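Local atomic coordinates of proto-oncogene tyrosine-protein kinase receptor Ret (Danio rerio, PDB entry 7AMK), a protein that probably phosphorylates tyrosine residues as a receptor tyrosine kinase, its cadherin-like extracellular domains taking part in recognition of GDNF bound to the GFR alpha 1 co-receptor. Residues P21-I26 and V109-I114; S49-D54 and L60-T65. The protein carries 4 engineered substitutions. All coordinates share one frame; numbering follows the deposited sequence.

Contact 1: residues P21-I26 and V109-I114; sequences PLLQVI and VKLSFI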
ATOM      1  N   PRO A  21      48.537 -24.656 -38.957  1.00 29.71           N
ATOM      2  CA  PRO A  21      47.432 -23.832 -38.466  1.00 24.71           C
ATOM      3  C   PRO A  21      46.653 -24.557 -37.384  1.00 26.43           C
ATOM      4  O   PRO A  21      46.509 -25.782 -37.406  1.00 22.39           O
ATOM      5  CB  PRO A  21      46.573 -23.624 -39.717  1.00 32.86           C
ATOM      6  CG  PRO A  21      46.754 -24.944 -40.472  1.00 33.58           C
ATOM      7  CD  PRO A  21      48.196 -25.379 -40.198  1.00 28.72           C
ATOM      8  N   LEU A  22      46.157 -23.769 -36.425  1.00 25.99           N
ATOM      9  CA  LEU A  22      45.490 -24.255 -35.216  1.00 24.93           C
ATOM     10  C   LEU A  22      44.014 -23.894 -35.175  1.00 23.12           C
ATOM     11  O   LEU A  22      43.165 -24.746 -34.876  1.00 24.45           O
ATOM     12  CB  LEU A  22      46.179 -23.695 -33.959  1.00 20.74           C
ATOM     13  CG  LEU A  22      47.672 -24.009 -33.804  1.00 32.46           C
ATOM     14  CD1 LEU A  22      48.276 -23.324 -32.568  1.00 23.17           C
ATOM     15  CD2 LEU A  22      47.936 -25.526 -33.760  1.00 28.86           C
ATOM     16  N   LEU A  23      43.692 -22.640 -35.462  1.00 19.10           N
ATOM     17  CA  LEU A  23      42.315 -22.173 -35.432  1.00 22.94           C
ATOM     18  C   LEU A  23      42.305 -20.758 -35.990  1.00 18.62           C
ATOM     19  O   LEU A  23      43.355 -20.146 -36.196  1.00 21.95           O
ATOM     20  CB  LEU A  23      41.722 -22.221 -34.013  1.00 17.48           C
ATOM     21  CG  LEU A  23      42.537 -21.561 -32.881  1.00 21.38           C
ATOM     22  CD1 LEU A  23      42.377 -20.021 -32.800  1.00 17.84           C
ATOM     23  CD2 LEU A  23      42.222 -22.206 -31.536  1.00 25.81           C
ATOM     24  N   GLN A  24      41.100 -20.253 -36.236  1.00 23.08           N
ATOM     25  CA  GLN A  24      40.880 -18.924 -36.794  1.00 17.89           C
ATOM     26  C   GLN A  24      39.965 -18.129 -35.868  1.00 20.47           C
ATOM     27  O   GLN A  24      38.815 -18.526 -35.635  1.00 18.67           O
ATOM     28  CB  GLN A  24      40.274 -19.026 -38.188  1.00 18.28           C
ATOM     29  CG  GLN A  24      40.072 -17.664 -38.838  1.00 20.37           C
ATOM     30  CD  GLN A  24      39.236 -17.779 -40.091  1.00 25.62           C
ATOM     31  OE1 GLN A  24      39.073 -18.875 -40.624  1.00 26.33           O
ATOM     32  NE2 GLN A  24      38.682 -16.649 -40.559  1.00 21.45           N
ATOM     33  N   VAL A  25      40.501 -17.040 -35.302  1.00 21.40           N
ATOM     34  CA  VAL A  25      39.743 -16.088 -34.485  1.00 17.44           C
ATOM     35  C   VAL A  25      38.926 -15.200 -35.411  1.00 20.20           C
ATOM     36  O   VAL A  25      39.458 -14.662 -36.394  1.00 20.07           O
ATOM     37  CB  VAL A  25      40.694 -15.223 -33.640  1.00 19.37           C
ATOM     38  CG1 VAL A  25      39.954 -14.068 -32.992  1.00 18.28           C
ATOM     39  CG2 VAL A  25      41.410 -16.049 -32.608  1.00 18.22           C
ATOM     40  N   ILE A  26      37.642 -15.010 -35.090  1.00 17.26           N
ATOM     41  CA  ILE A  26      36.722 -14.238 -35.921  1.00 20.29           C
ATOM     42  C   ILE A  26      36.425 -12.895 -35.266  1.00 21.09           C
ATOM     43  O   ILE A  26      36.144 -12.830 -34.060  1.00 17.29           O
ATOM     44  CB  ILE A  26      35.408 -14.991 -36.175  1.00 19.32           C
ATOM     45  CG1 ILE A  26      35.689 -16.331 -36.836  1.00 18.97           C
ATOM     46  CG2 ILE A  26      34.445 -14.121 -37.018  1.00 16.44           C
ATOM     47  CD1 ILE A  26      36.096 -16.200 -38.268  1.00 21.54           C
ATOM     48  N   VAL A 109      42.070 -17.705 -25.926  1.00 20.62           N
ATOM     49  CA  VAL A 109      42.306 -18.928 -26.683  1.00 20.51           C
ATOM     50  C   VAL A 109      42.918 -19.923 -25.713  1.00 24.84           C
ATOM     51  O   VAL A 109      44.081 -19.792 -25.308  1.00 26.98           O
ATOM     52  CB  VAL A 109      43.208 -18.697 -27.901  1.00 19.00           C
ATOM     53  CG1 VAL A 109      43.336 -19.968 -28.692  1.00 18.71           C
ATOM     54  CG2 VAL A 109      42.658 -17.555 -28.769  1.00 21.99           C
ATOM     55  N   LYS A 110      42.136 -20.921 -25.331  1.00 21.55           N
ATOM     56  CA  LYS A 110      42.538 -21.858 -24.292  1.00 29.34           C
ATOM     57  C   LYS A 110      42.975 -23.145 -24.983  1.00 30.45           C
ATOM     58  O   LYS A 110      42.166 -23.828 -25.622  1.00 28.78           O
ATOM     59  CB  LYS A 110      41.400 -22.087 -23.299  1.00 31.50           C
ATOM     60  CG  LYS A 110      41.854 -22.271 -21.869  1.00 40.18           C
ATOM     61  CD  LYS A 110      40.692 -22.166 -20.881  1.00 42.72           C
ATOM     62  CE  LYS A 110      41.189 -22.161 -19.441  1.00 37.68           C
ATOM     63  N   LEU A 111      44.265 -23.437 -24.909  1.00 27.95           N
ATOM     64  CA  LEU A 111      44.833 -24.593 -25.576  1.00 23.98           C
ATOM     65  C   LEU A 111      45.174 -25.644 -24.526  1.00 27.76           C
ATOM     66  O   LEU A 111      45.585 -25.311 -23.409  1.00 24.57           O
ATOM     67  CB  LEU A 111      46.060 -24.192 -26.403  1.00 21.69           C
ATOM     68  CG  LEU A 111      45.828 -23.140 -27.502  1.00 25.03           C
ATOM     69  CD1 LEU A 111      47.133 -22.656 -28.080  1.00 26.68           C
ATOM     70  CD2 LEU A 111      44.968 -23.690 -28.620  1.00 28.58           C
ATOM     71  N   SER A 112      44.942 -26.904 -24.867  1.00 25.54           N
ATOM     72  CA  SER A 112      45.261 -28.022 -23.992  1.00 27.52           C
ATOM     73  C   SER A 112      46.450 -28.727 -24.600  1.00 25.82           C
ATOM     74  O   SER A 112      46.358 -29.279 -25.704  1.00 35.35           O
ATOM     75  CB  SER A 112      44.079 -28.972 -23.830  1.00 31.94           C
ATOM     76  OG  SER A 112      43.023 -28.335 -23.137  1.00 38.59           O
ATOM     77  N   PHE A 113      47.562 -28.695 -23.883  1.00 29.82           N
ATOM     78  CA  PHE A 113      48.814 -29.261 -24.354  1.00 31.07           C
ATOM     79  C   PHE A 113      48.867 -30.688 -23.822  1.00 32.00           C
ATOM     80  O   PHE A 113      49.023 -30.903 -22.617  1.00 28.99           O
ATOM     81  CB  PHE A 113      49.993 -28.410 -23.880  1.00 32.04           C
ATOM     82  CG  PHE A 113      51.308 -28.778 -24.492  1.00 29.55           C
ATOM     83  CD1 PHE A 113      51.400 -29.816 -25.414  1.00 28.19           C
ATOM     84  CD2 PHE A 113      52.466 -28.090 -24.147  1.00 28.88           C
ATOM     85  CE1 PHE A 113      52.630 -30.152 -25.976  1.00 29.35           C
ATOM     86  CE2 PHE A 113      53.696 -28.425 -24.713  1.00 30.00           C
ATOM     87  CZ  PHE A 113      53.778 -29.461 -25.616  1.00 30.24           C
ATOM     88  N   ILE A 114      48.694 -31.648 -24.713  1.00 30.94           N
ATOM     89  CA  ILE A 114      48.679 -33.061 -24.361  1.00 32.10           C
ATOM     90  C   ILE A 114      50.091 -33.608 -24.520  1.00 34.70           C
ATOM     91  O   ILE A 114      50.725 -33.422 -25.566  1.00 29.96           O
ATOM     92  CB  ILE A 114      47.686 -33.834 -25.246  1.00 34.99           C
ATOM     93  CG1 ILE A 114      46.290 -33.209 -25.173  1.00 29.86           C
ATOM     94  CG2 ILE A 114      47.657 -35.314 -24.864  1.00 38.76           C
ATOM     95  CD1 ILE A 114      45.346 -33.790 -26.176  1.00 40.34           C
TER

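Contact 2: residues S49-D54 and L60-T65; sequences SWFHID and LYLNKT. With NAG (2-acetamido-2-deoxy-beta-D-glucopyranose), chain O.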
ATOM      1  N   SER A  49      55.372 -16.959 -27.383  1.00 40.49           N
ATOM      2  CA  SER A  49      56.244 -16.955 -28.555  1.00 39.59           C
ATOM      3  C   SER A  49      56.359 -18.315 -29.236  1.00 40.27           C
ATOM      4  O   SER A  49      57.108 -18.422 -30.212  1.00 44.57           O
ATOM      5  CB  SER A  49      57.618 -16.444 -28.173  1.00 43.95           C
ATOM      6  OG  SER A  49      57.565 -15.034 -28.083  1.00 56.55           O
ATOM      7  N   TRP A  50      55.659 -19.345 -28.740  1.00 32.07           N
ATOM      8  CA  TRP A  50      55.409 -20.550 -29.524  1.00 39.86           C
ATOM      9  C   TRP A  50      54.385 -20.333 -30.634  1.00 34.04           C
ATOM     10  O   TRP A  50      54.144 -21.254 -31.422  1.00 35.03           O
ATOM     11  CB  TRP A  50      54.884 -21.693 -28.640  1.00 36.66           C
ATOM     12  CG  TRP A  50      55.724 -22.043 -27.447  1.00 35.79           C
ATOM     13  CD1 TRP A  50      56.934 -21.521 -27.110  1.00 34.08           C
ATOM     14  CD2 TRP A  50      55.399 -22.997 -26.425  1.00 33.34           C
ATOM     15  NE1 TRP A  50      57.382 -22.084 -25.945  1.00 32.17           N
ATOM     16  CE2 TRP A  50      56.461 -22.995 -25.503  1.00 31.51           C
ATOM     17  CE3 TRP A  50      54.314 -23.857 -26.206  1.00 34.34           C
ATOM     18  CZ2 TRP A  50      56.476 -23.812 -24.378  1.00 31.79           C
ATOM     19  CZ3 TRP A  50      54.329 -24.670 -25.088  1.00 29.30           C
ATOM     20  CH2 TRP A  50      55.402 -24.638 -24.187  1.00 32.70           C
ATOM     21  N   PHE A  51      53.739 -19.177 -30.697  1.00 27.65           N
ATOM     22  CA  PHE A  51      52.584 -19.021 -31.567  1.00 34.38           C
ATOM     23  C   PHE A  51      52.701 -17.744 -32.384  1.00 35.85           C
ATOM     24  O   PHE A  51      53.406 -16.804 -32.012  1.00 37.67           O
ATOM     25  CB  PHE A  51      51.270 -19.011 -30.756  1.00 31.63           C
ATOM     26  CG  PHE A  51      51.098 -20.209 -29.873  1.00 28.03           C
ATOM     27  CD1 PHE A  51      50.566 -21.383 -30.373  1.00 29.00           C
ATOM     28  CD2 PHE A  51      51.480 -20.165 -28.545  1.00 29.62           C
ATOM     29  CE1 PHE A  51      50.411 -22.495 -29.556  1.00 29.10           C
ATOM     30  CE2 PHE A  51      51.318 -21.268 -27.727  1.00 31.44           C
ATOM     31  CZ  PHE A  51      50.789 -22.433 -28.231  1.00 24.66           C
ATOM     32  N   HIS A  52      51.982 -17.718 -33.502  1.00 29.52           N
ATOM     33  CA  HIS A  52      51.930 -16.549 -34.368  1.00 29.19           C
ATOM     34  C   HIS A  52      50.517 -16.425 -34.921  1.00 26.28           C
ATOM     35  O   HIS A  52      49.947 -17.425 -35.357  1.00 24.93           O
ATOM     36  CB  HIS A  52      52.954 -16.682 -35.497  1.00 32.68           C
ATOM     37  CG  HIS A  52      52.712 -15.762 -36.656  1.00 38.96           C
ATOM     38  ND1 HIS A  52      53.135 -14.447 -36.671  1.00 44.77           N
ATOM     39  CD2 HIS A  52      52.107 -15.976 -37.850  1.00 31.57           C
ATOM     40  CE1 HIS A  52      52.786 -13.886 -37.817  1.00 36.58           C
ATOM     41  NE2 HIS A  52      52.161 -14.792 -38.548  1.00 38.86           N
ATOM     42  N   ILE A  53      49.937 -15.224 -34.873  1.00 25.66           N
ATOM     43  CA  ILE A  53      48.609 -14.983 -35.431  1.00 31.20           C
ATOM     44  C   ILE A  53      48.762 -14.097 -36.653  1.00 25.68           C
ATOM     45  O   ILE A  53      49.516 -13.119 -36.636  1.00 26.96           O
ATOM     46  CB  ILE A  53      47.619 -14.379 -34.405  1.00 26.05           C
ATOM     47  CG1 ILE A  53      46.164 -14.721 -34.789  1.00 24.57           C
ATOM     48  CG2 ILE A  53      47.785 -12.856 -34.272  1.00 29.00           C
ATOM     49  CD1 ILE A  53      45.095 -14.188 -33.816  1.00 24.68           C
ATOM     50  N   ASP A  54      48.079 -14.464 -37.723  1.00 30.05           N
ATOM     51  CA  ASP A  54      48.137 -13.653 -38.926  1.00 28.20           C
ATOM     52  C   ASP A  54      47.320 -12.386 -38.713  1.00 26.32           C
ATOM     53  O   ASP A  54      46.125 -12.455 -38.400  1.00 25.09           O
ATOM     54  CB  ASP A  54      47.624 -14.451 -40.112  1.00 27.62           C
ATOM     55  CG  ASP A  54      47.805 -13.724 -41.389  1.00 31.57           C
ATOM     56  OD1 ASP A  54      47.127 -12.692 -41.575  1.00 31.70           O
ATOM     57  OD2 ASP A  54      48.661 -14.156 -42.186  1.00 51.75           O
ATOM     58  N   LEU A  60      45.566 -18.548 -36.245  1.00 23.77           N
ATOM     59  CA  LEU A  60      46.624 -18.782 -35.269  1.00 23.92           C
ATOM     60  C   LEU A  60      47.449 -19.999 -35.685  1.00 22.33           C
ATOM     61  O   LEU A  60      46.891 -21.061 -35.986  1.00 21.71           O
ATOM     62  CB  LEU A  60      46.021 -18.982 -33.880  1.00 20.76           C
ATOM     63  CG  LEU A  60      46.881 -19.231 -32.644  1.00 23.23           C
ATOM     64  CD1 LEU A  60      47.738 -18.011 -32.325  1.00 22.21           C
ATOM     65  CD2 LEU A  60      45.975 -19.569 -31.466  1.00 24.82           C
ATOM     66  N   TYR A  61      48.774 -19.832 -35.706  1.00 23.39           N
ATOM     67  CA  TYR A  61      49.739 -20.826 -36.168  1.00 26.67           C
ATOM     68  C   TYR A  61      50.747 -21.171 -35.072  1.00 31.13           C
ATOM     69  O   TYR A  61      51.125 -20.327 -34.249  1.00 26.70           O
ATOM     70  CB  TYR A  61      50.546 -20.317 -37.388  1.00 28.02           C
ATOM     71  CG  TYR A  61      49.770 -20.097 -38.656  1.00 30.32           C
ATOM     72  CD1 TYR A  61      49.576 -21.133 -39.560  1.00 25.77           C
ATOM     73  CD2 TYR A  61      49.256 -18.837 -38.970  1.00 26.53           C
ATOM     74  CE1 TYR A  61      48.858 -20.926 -40.735  1.00 29.82           C
ATOM     75  CE2 TYR A  61      48.544 -18.626 -40.139  1.00 26.36           C
ATOM     76  CZ  TYR A  61      48.348 -19.675 -41.014  1.00 25.55           C
ATOM     77  OH  TYR A  61      47.637 -19.475 -42.170  1.00 39.34           O
ATOM     78  N   LEU A  62      51.236 -22.407 -35.105  1.00 29.04           N
ATOM     79  CA  LEU A  62      52.430 -22.740 -34.338  1.00 33.63           C
ATOM     80  C   LEU A  62      53.649 -22.028 -34.915  1.00 39.69           C
ATOM     81  O   LEU A  62      53.913 -22.096 -36.120  1.00 40.81           O
ATOM     82  CB  LEU A  62      52.666 -24.244 -34.333  1.00 37.11           C
ATOM     83  CG  LEU A  62      51.865 -25.001 -33.295  1.00 34.34           C
ATOM     84  CD1 LEU A  62      52.187 -26.456 -33.464  1.00 30.91           C
ATOM     85  CD2 LEU A  62      52.283 -24.513 -31.928  1.00 34.45           C
ATOM     86  N   ASN A  63      54.388 -21.344 -34.049  1.00 39.83           N
ATOM     87  CA  ASN A  63      55.637 -20.681 -34.402  1.00 48.00           C
ATOM     88  C   ASN A  63      56.853 -21.537 -34.063  1.00 49.45           C
ATOM     89  O   ASN A  63      57.990 -21.107 -34.277  1.00 49.91           O
ATOM     90  CB  ASN A  63      55.710 -19.319 -33.681  1.00 46.27           C
ATOM     91  CG  ASN A  63      56.953 -18.513 -34.036  1.00 58.08           C
ATOM     92  OD1 ASN A  63      57.313 -18.370 -35.209  1.00 65.49           O
ATOM     93  ND2 ASN A  63      57.615 -17.976 -33.006  1.00 63.84           N
ATOM     94  N   LYS A  64      56.638 -22.743 -33.560  1.00 37.99           N
ATOM     95  CA  LYS A  64      57.717 -23.593 -33.087  1.00 40.75           C
ATOM     96  C   LYS A  64      57.205 -25.022 -33.081  1.00 44.15           C
ATOM     97  O   LYS A  64      56.043 -25.257 -32.738  1.00 41.14           O
ATOM     98  CB  LYS A  64      58.166 -23.179 -31.681  1.00 34.40           C
ATOM     99  CG  LYS A  64      59.032 -24.184 -30.963  1.00 42.18           C
ATOM    100  CD  LYS A  64      58.790 -24.130 -29.470  1.00 36.44           C
ATOM    101  CE  LYS A  64      60.053 -24.444 -28.694  1.00 37.85           C
ATOM    102  NZ  LYS A  64      60.535 -25.830 -28.910  1.00 44.80           N
ATOM    103  N   THR A  65      58.054 -25.970 -33.470  1.00 34.22           N
ATOM    104  CA  THR A  65      57.665 -27.376 -33.379  1.00 43.55           C
ATOM    105  C   THR A  65      57.728 -27.830 -31.922  1.00 35.09           C
ATOM    106  O   THR A  65      58.776 -27.719 -31.274  1.00 41.90           O
ATOM    107  CB  THR A  65      58.566 -28.246 -34.251  1.00 41.83           C
ATOM    108  OG1 THR A  65      58.512 -27.761 -35.596  1.00 44.49           O
ATOM    109  CG2 THR A  65      58.097 -29.707 -34.223  1.00 34.91           C
TER
HETATM  110  C1  NAG O 604      58.825 -17.203 -33.185  1.00 73.74           C
HETATM  111  C2  NAG O 604      58.601 -15.698 -33.149  1.00 74.84           C
HETATM  112  C3  NAG O 604      59.910 -14.978 -33.437  1.00 84.15           C
HETATM  113  C4  NAG O 604      60.985 -15.425 -32.451  1.00 91.48           C
HETATM  114  C5  NAG O 604      61.118 -16.953 -32.407  1.00 78.72           C
HETATM  115  C6  NAG O 604      62.000 -17.422 -31.267  1.00 74.12           C
HETATM  116  C7  NAG O 604      56.353 -14.872 -33.701  1.00 68.05           C
HETATM  117  C8  NAG O 604      55.408 -14.482 -34.799  1.00 54.75           C
HETATM  118  N2  NAG O 604      57.567 -15.283 -34.087  1.00 75.61           N
HETATM  119  O3  NAG O 604      59.695 -13.575 -33.337  1.00 76.76           O
HETATM  120  O4  NAG O 604      62.241 -14.858 -32.805  1.00 97.52           O
HETATM  121  O5  NAG O 604      59.832 -17.567 -32.207  1.00 67.29           O
HETATM  122  O6  NAG O 604      62.700 -18.622 -31.568  1.00 68.27           O
HETATM  123  O7  NAG O 604      56.031 -14.820 -32.519  1.00 67.30           O

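Contact 1: residues P21-I26 and V109-I114
Leu23 and Val109 make the closest approach between residues 21-26 and 109-114, with Leu23 CD2 lying 3.8 Å from Val109 CG1. All the contacts are apolar. The same Leu23 methyl reaches Leu111, CD2 to CD2, at 4.3 Å, so one branch of the leucine serves two side chains of the strand. Its chi1 of 51° puts CG between the backbone N and the carbonyl carbon, a crowded position from where CD2 reaches both Val109 and Leu111. Leu23 and Val109 do not meet end-on; they slide past each other in opposite directions. Val109 divides its methyls between two partners: CG1 goes to Leu23, while CG2 meets Val25 CG2 at 4.3 Å.

No hydrogen bond crosses the contact, and the backbones stay apart: the nearest pair of CA atoms, Val25 CA and Val109 CA, is separated by 8.7 Å. That spacing fits two sheets packed face to face rather than strands paired within one. Several backbone groups bond within their own sheets: Leu22 and Leu23 to Leu60, Val109 to Leu87 and Lys110 to Tyr8. Lys110 points away from 21-26, as expected of strand alternation, and Gln24 bonds through its amide to Gln151 and Glu186, which belong to the following cadherin domain.

The join is therefore one of dispersion between buried methyl groups, with no directional bond across it: it contributes part of the hydrophobic core between the two sheets of the first cadherin-like domain, by shape and exclusion of water.

Contact 2: residues S49-D54 and L60-T65
His52 and Tyr61 lie side by side and point the same way from one face of the hairpin; Tyr61 CD2 comes to the edge of the imidazole, near its plane, 4.2 Å from His52 CD2. Beneath them the backbones bond reciprocally, His52 N to Tyr61 O at 2.8 Å and Tyr61 N to His52 O at 2.7 Å. On the face of Ile53 and Leu60, Leu60 CD1 packs against Phe51 CB at 4.0 Å; farther along, Phe51 CE1 meets Leu62 CD2 at 3.6 Å.

Lys64 lays its CD over one face of the Trp50 five-membered ring, a CH-pi contact 21° off the normal, while its NZ forms salt bridges with Asp70 and Glu67. Asn63, with CG anti to the backbone N (chi1 -177°), offers ND2 to Ser49 O at 2.9 Å, nearly in its own amide plane, and carries the sugar on that same nitrogen. The acetamide methyl, NAG C8, lies at the imidazole edge, near the ring plane, 3.5 Å from His52 CG. With an alanine here, that methyl would probably lose its imidazole neighbour, leaving the acetamide freer to turn and Tyr61 CD2 without its ring partner.

The paired strands 51-53 and 59-62 form an antiparallel beta hairpin, followed directly by the N-glycosylation sequon Asn63-Lys64-Thr65.

Both contacts build the first cadherin-like domain, but they work in different directions. Contact 1 is buried throughout and stacks one sheet on another; contact 2 joins neighbouring strands within a sheet, and is only partly buried, with a glycan on its outer part. They meet at Leu60: its N lies 2.7 Å from Leu23 O, a probable hydrogen bond that places strand 21-24 beside the hairpin in one three-stranded sheet. The buried side of contact 2 adjoins contact 1, Leu111 CD1 packing at 3.6 Å against Phe51 CE1. The chemistry follows position: only methyl packing between 21-26 and 109-114, whereas backbone hydrogen bonds, aromatic and CH-pi contacts and a sugar linkage mark 49-54 and 60-65.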